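Local coordinates for ferredoxin (Nitrosospira multiformis, PDB 3LMF), which is of unknown function but, as a four-helix protein of the Csp family, probably binds and stores copper(I) through cysteines lining its bundle core, at residues Lys39-Cys52 and Ile80-Met94. Residues are numbered along the deposited sequence; the frame is centred on the assembly and turned at random.
Sequences KHVEADHLRLMMNC and ICDACAKSCEQLDGM
Leu48 is the knob of this contact: its side chain drops into the hollow bounded by Ile80, Ala83, Cys84 and Ser87, with CD2 3.6 Å from Cys84 CA. The branch reaches this hole because chi1 (-166°) sets CG opposite the backbone N. Helices 43-52 and 80-90, whose axes approach to 9.4 Å and run at 141° to each other, pack here as antiparallel neighbours of the bundle. One end is closed by the CG2 methyl of Ile80, packed against the backbone of Cys52. Toward the other end, Leu91 is the bump between two imidazoles: its CG lies over a face of His40, 3.9 Å from the ring centroid, while its CD2 covers a face of His45. The His45 ring meets Ser87 at its edge, where ND1 and OG are hydrogen-bonded at 2.9 Å. With an alanine here instead of His45, the Ser87 hydroxyl is likely to lose this mate, and a gap would probably open beneath Leu91 CD2 and beside the Met94 methyl. Deeper in, Met49 and Met94, both selenomethionine, reach tip to tip, their CE atoms a tight 3.4 Å apart, and Met49 SE sits 3.6 Å from both Cys84 SG and Cys88 SG. Helix 95-112 supplies Cys97 beside Met49 and Cys88, and Cys33 of helix 8-36 touches both histidines. Buried His40 ND1 and His45 NE2 have no polar partner in the model. The clustered thiols, among them Cys52 SG 3.9 Å from Cys81 SG, make a sulfur-lined interior, consistent with copper(I) storage as in Csp relatives, though no metal is modelled here.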
# COMPACT_ATOMS: atom_id res chain seq x y z
N LYS A 39 4.21 17.12 -21.44
CA LYS A 39 4.74 15.76 -21.57
C LYS A 39 4.90 15.09 -20.20
O LYS A 39 4.92 13.86 -20.11
CB LYS A 39 6.09 15.80 -22.29
CG LYS A 39 6.03 16.43 -23.68
CD LYS A 39 7.43 16.59 -24.28
CE LYS A 39 8.12 15.24 -24.47
NZ LYS A 39 9.50 15.38 -25.02
N HIS A 40 5.01 15.89 -19.15
CA HIS A 40 5.17 15.39 -17.79
C HIS A 40 3.93 14.64 -17.31
O HIS A 40 4.00 13.83 -16.38
CB HIS A 40 5.44 16.54 -16.82
CG HIS A 40 6.86 16.98 -16.78
ND1 HIS A 40 7.82 16.34 -16.03
CD2 HIS A 40 7.49 18.01 -17.38
CE1 HIS A 40 8.98 16.96 -16.17
NE2 HIS A 40 8.81 17.98 -16.99
N VAL A 41 2.79 14.90 -17.94
CA VAL A 41 1.55 14.25 -17.54
C VAL A 41 1.02 13.30 -18.61
O VAL A 41 -0.15 12.94 -18.61
CB VAL A 41 0.48 15.31 -17.20
CG1 VAL A 41 -0.71 14.66 -16.50
CG2 VAL A 41 1.09 16.38 -16.31
N GLU A 42 1.90 12.90 -19.52
CA GLU A 42 1.52 11.98 -20.59
C GLU A 42 1.17 10.64 -19.96
O GLU A 42 1.88 10.15 -19.08
CB GLU A 42 2.68 11.83 -21.59
CG GLU A 42 2.31 11.09 -22.86
CD GLU A 42 2.31 9.58 -22.68
OE1 GLU A 42 1.46 8.90 -23.32
OE2 GLU A 42 3.16 9.06 -21.93
N ALA A 43 0.07 10.04 -20.43
CA ALA A 43 -0.41 8.77 -19.91
C ALA A 43 0.65 7.73 -19.54
O ALA A 43 0.76 7.33 -18.38
CB ALA A 43 -1.41 8.16 -20.88
N ASP A 44 1.43 7.29 -20.53
CA ASP A 44 2.46 6.28 -20.28
C ASP A 44 3.50 6.70 -19.24
O ASP A 44 3.92 5.88 -18.42
CB ASP A 44 3.18 5.90 -21.58
CG ASP A 44 2.24 5.30 -22.62
OD1 ASP A 44 1.42 4.43 -22.27
OD2 ASP A 44 2.34 5.69 -23.80
N HIS A 45 3.93 7.95 -19.27
CA HIS A 45 4.94 8.41 -18.32
C HIS A 45 4.44 8.41 -16.88
O HIS A 45 5.09 7.85 -15.99
CB HIS A 45 5.42 9.81 -18.68
CG HIS A 45 6.23 10.47 -17.60
ND1 HIS A 45 7.45 10.00 -17.19
CD2 HIS A 45 5.96 11.56 -16.84
CE1 HIS A 45 7.91 10.77 -16.21
NE2 HIS A 45 7.02 11.72 -15.98
N LEU A 46 3.29 9.04 -16.64
CA LEU A 46 2.75 9.11 -15.29
C LEU A 46 2.45 7.71 -14.73
O LEU A 46 2.82 7.42 -13.60
CB LEU A 46 1.50 9.99 -15.26
CG LEU A 46 1.25 10.64 -13.89
CD1 LEU A 46 2.41 11.57 -13.54
CD2 LEU A 46 -0.05 11.41 -13.93
N ARG A 47 1.80 6.85 -15.52
CA ARG A 47 1.51 5.50 -15.07
C ARG A 47 2.79 4.84 -14.60
O ARG A 47 2.85 4.23 -13.53
CB ARG A 47 0.96 4.60 -16.17
CG ARG A 47 -0.46 4.81 -16.60
CD ARG A 47 -0.96 3.57 -17.33
NE ARG A 47 -2.23 3.82 -18.00
CZ ARG A 47 -2.33 4.30 -19.23
NH1 ARG A 47 -1.24 4.57 -19.94
NH2 ARG A 47 -3.53 4.54 -19.75
N LEU A 48 3.82 4.93 -15.44
CA LEU A 48 5.10 4.32 -15.13
C LEU A 48 5.63 4.88 -13.81
O LEU A 48 6.10 4.13 -12.96
CB LEU A 48 6.10 4.59 -16.25
CG LEU A 48 7.37 3.74 -16.23
CD1 LEU A 48 7.02 2.27 -16.08
CD2 LEU A 48 8.15 3.97 -17.52
N MSE A 49 5.53 6.19 -13.65
CA MSE A 49 5.99 6.85 -12.45
C MSE A 49 5.33 6.24 -11.21
O MSE A 49 6.01 5.89 -10.24
CB MSE A 49 5.67 8.33 -12.52
CG MSE A 49 6.65 9.17 -11.75
SE MSE A 49 8.35 9.24 -12.66
CE MSE A 49 8.87 10.98 -12.00
N MSE A 50 4.01 6.11 -11.25
CA MSE A 50 3.26 5.54 -10.14
C MSE A 50 3.54 4.05 -9.97
O MSE A 50 3.61 3.55 -8.84
CB MSE A 50 1.75 5.78 -10.33
CG MSE A 50 1.34 7.24 -10.28
SE MSE A 50 1.93 8.14 -8.65
CE MSE A 50 0.89 7.10 -7.38
N ASN A 51 3.70 3.35 -11.09
CA ASN A 51 3.99 1.91 -11.05
C ASN A 51 5.32 1.72 -10.36
O ASN A 51 5.47 0.86 -9.49
CB ASN A 51 4.08 1.34 -12.47
CG ASN A 51 2.73 1.19 -13.14
OD1 ASN A 51 2.64 0.89 -14.33
ND2 ASN A 51 1.67 1.38 -12.37
N CYS A 52 6.30 2.52 -10.75
CA CYS A 52 7.63 2.44 -10.17
C CYS A 52 7.57 2.68 -8.66
O CYS A 52 8.18 1.93 -7.89
CB CYS A 52 8.57 3.45 -10.83
SG CYS A 52 10.29 3.31 -10.30
N ILE A 80 11.18 -2.39 -13.91
CA ILE A 80 10.31 -1.22 -13.92
C ILE A 80 11.10 0.07 -13.66
O ILE A 80 10.81 1.11 -14.24
CB ILE A 80 9.18 -1.37 -12.88
CG1 ILE A 80 8.32 -2.57 -13.25
CG2 ILE A 80 8.34 -0.10 -12.80
CD1 ILE A 80 7.35 -3.01 -12.17
N CYS A 81 12.10 -0.01 -12.79
CA CYS A 81 12.94 1.14 -12.49
C CYS A 81 13.72 1.59 -13.73
O CYS A 81 13.82 2.79 -14.00
CB CYS A 81 13.91 0.82 -11.35
SG CYS A 81 13.15 0.73 -9.68
N ASP A 82 14.27 0.63 -14.48
CA ASP A 82 15.02 0.96 -15.69
C ASP A 82 14.12 1.65 -16.70
O ASP A 82 14.53 2.62 -17.34
CB ASP A 82 15.61 -0.29 -16.36
CG ASP A 82 16.90 -0.77 -15.70
OD1 ASP A 82 17.79 0.07 -15.43
OD2 ASP A 82 17.02 -1.99 -15.48
N ALA A 83 12.91 1.14 -16.85
CA ALA A 83 11.99 1.76 -17.80
C ALA A 83 11.61 3.16 -17.32
O ALA A 83 11.56 4.09 -18.12
CB ALA A 83 10.73 0.89 -17.96
N CYS A 84 11.37 3.33 -16.02
CA CYS A 84 11.00 4.65 -15.51
C CYS A 84 12.15 5.64 -15.69
O CYS A 84 11.93 6.81 -16.00
CB CYS A 84 10.60 4.57 -14.03
SG CYS A 84 10.01 6.14 -13.31
N ALA A 85 13.38 5.18 -15.50
CA ALA A 85 14.55 6.04 -15.66
C ALA A 85 14.65 6.56 -17.09
O ALA A 85 14.99 7.73 -17.32
CB ALA A 85 15.83 5.29 -15.30
N LYS A 86 14.36 5.70 -18.06
CA LYS A 86 14.43 6.10 -19.46
C LYS A 86 13.32 7.08 -19.80
O LYS A 86 13.52 8.01 -20.59
CB LYS A 86 14.36 4.87 -20.36
CG LYS A 86 15.59 3.98 -20.24
CD LYS A 86 15.53 2.79 -21.19
CE LYS A 86 16.74 1.88 -21.02
NZ LYS A 86 16.65 0.67 -21.90
N SER A 87 12.16 6.89 -19.19
CA SER A 87 11.03 7.78 -19.42
C SER A 87 11.36 9.17 -18.90
O SER A 87 11.05 10.17 -19.54
CB SER A 87 9.78 7.23 -18.72
OG SER A 87 8.65 8.04 -19.00
N CYS A 88 12.01 9.23 -17.74
CA CYS A 88 12.38 10.52 -17.14
C CYS A 88 13.51 11.23 -17.88
O CYS A 88 13.67 12.45 -17.74
CB CYS A 88 12.76 10.34 -15.67
SG CYS A 88 11.37 9.95 -14.57
N GLU A 89 14.29 10.49 -18.67
CA GLU A 89 15.39 11.09 -19.42
C GLU A 89 14.86 12.11 -20.43
O GLU A 89 15.54 13.08 -20.77
CB GLU A 89 16.19 10.01 -20.17
CG GLU A 89 17.00 9.10 -19.27
CD GLU A 89 17.75 8.01 -20.04
OE1 GLU A 89 18.46 7.22 -19.40
OE2 GLU A 89 17.62 7.95 -21.28
N GLN A 90 13.64 11.89 -20.89
CA GLN A 90 12.98 12.76 -21.86
C GLN A 90 12.62 14.14 -21.29
O GLN A 90 12.73 15.15 -21.98
CB GLN A 90 11.69 12.10 -22.38
CG GLN A 90 11.64 11.87 -23.88
CD GLN A 90 12.30 10.57 -24.31
OE1 GLN A 90 11.83 9.50 -23.87
NE2 GLN A 90 13.28 10.62 -25.08
N LEU A 91 12.18 14.18 -20.03
CA LEU A 91 11.77 15.43 -19.40
C LEU A 91 12.88 16.16 -18.65
O LEU A 91 13.91 15.58 -18.32
CB LEU A 91 10.62 15.18 -18.43
CG LEU A 91 9.39 14.44 -18.97
CD1 LEU A 91 9.06 14.93 -20.37
CD2 LEU A 91 9.67 12.95 -18.99
N ASP A 92 12.65 17.44 -18.36
CA ASP A 92 13.64 18.23 -17.65
C ASP A 92 13.27 18.44 -16.19
O ASP A 92 12.10 18.41 -15.81
CB ASP A 92 13.81 19.58 -18.36
CG ASP A 92 12.51 20.34 -18.47
OD1 ASP A 92 12.01 20.81 -17.43
OD2 ASP A 92 11.98 20.45 -19.60
N GLY A 93 14.29 18.66 -15.37
CA GLY A 93 14.08 18.84 -13.94
C GLY A 93 13.90 17.47 -13.31
O GLY A 93 13.72 17.35 -12.10
N MSE A 94 13.95 16.44 -14.14
CA MSE A 94 13.77 15.07 -13.70
C MSE A 94 15.09 14.35 -13.45
O MSE A 94 15.12 13.12 -13.32
CB MSE A 94 12.96 14.31 -14.75
CG MSE A 94 11.64 14.96 -15.10
SE MSE A 94 10.36 14.59 -13.89
CE MSE A 94 9.78 13.06 -14.58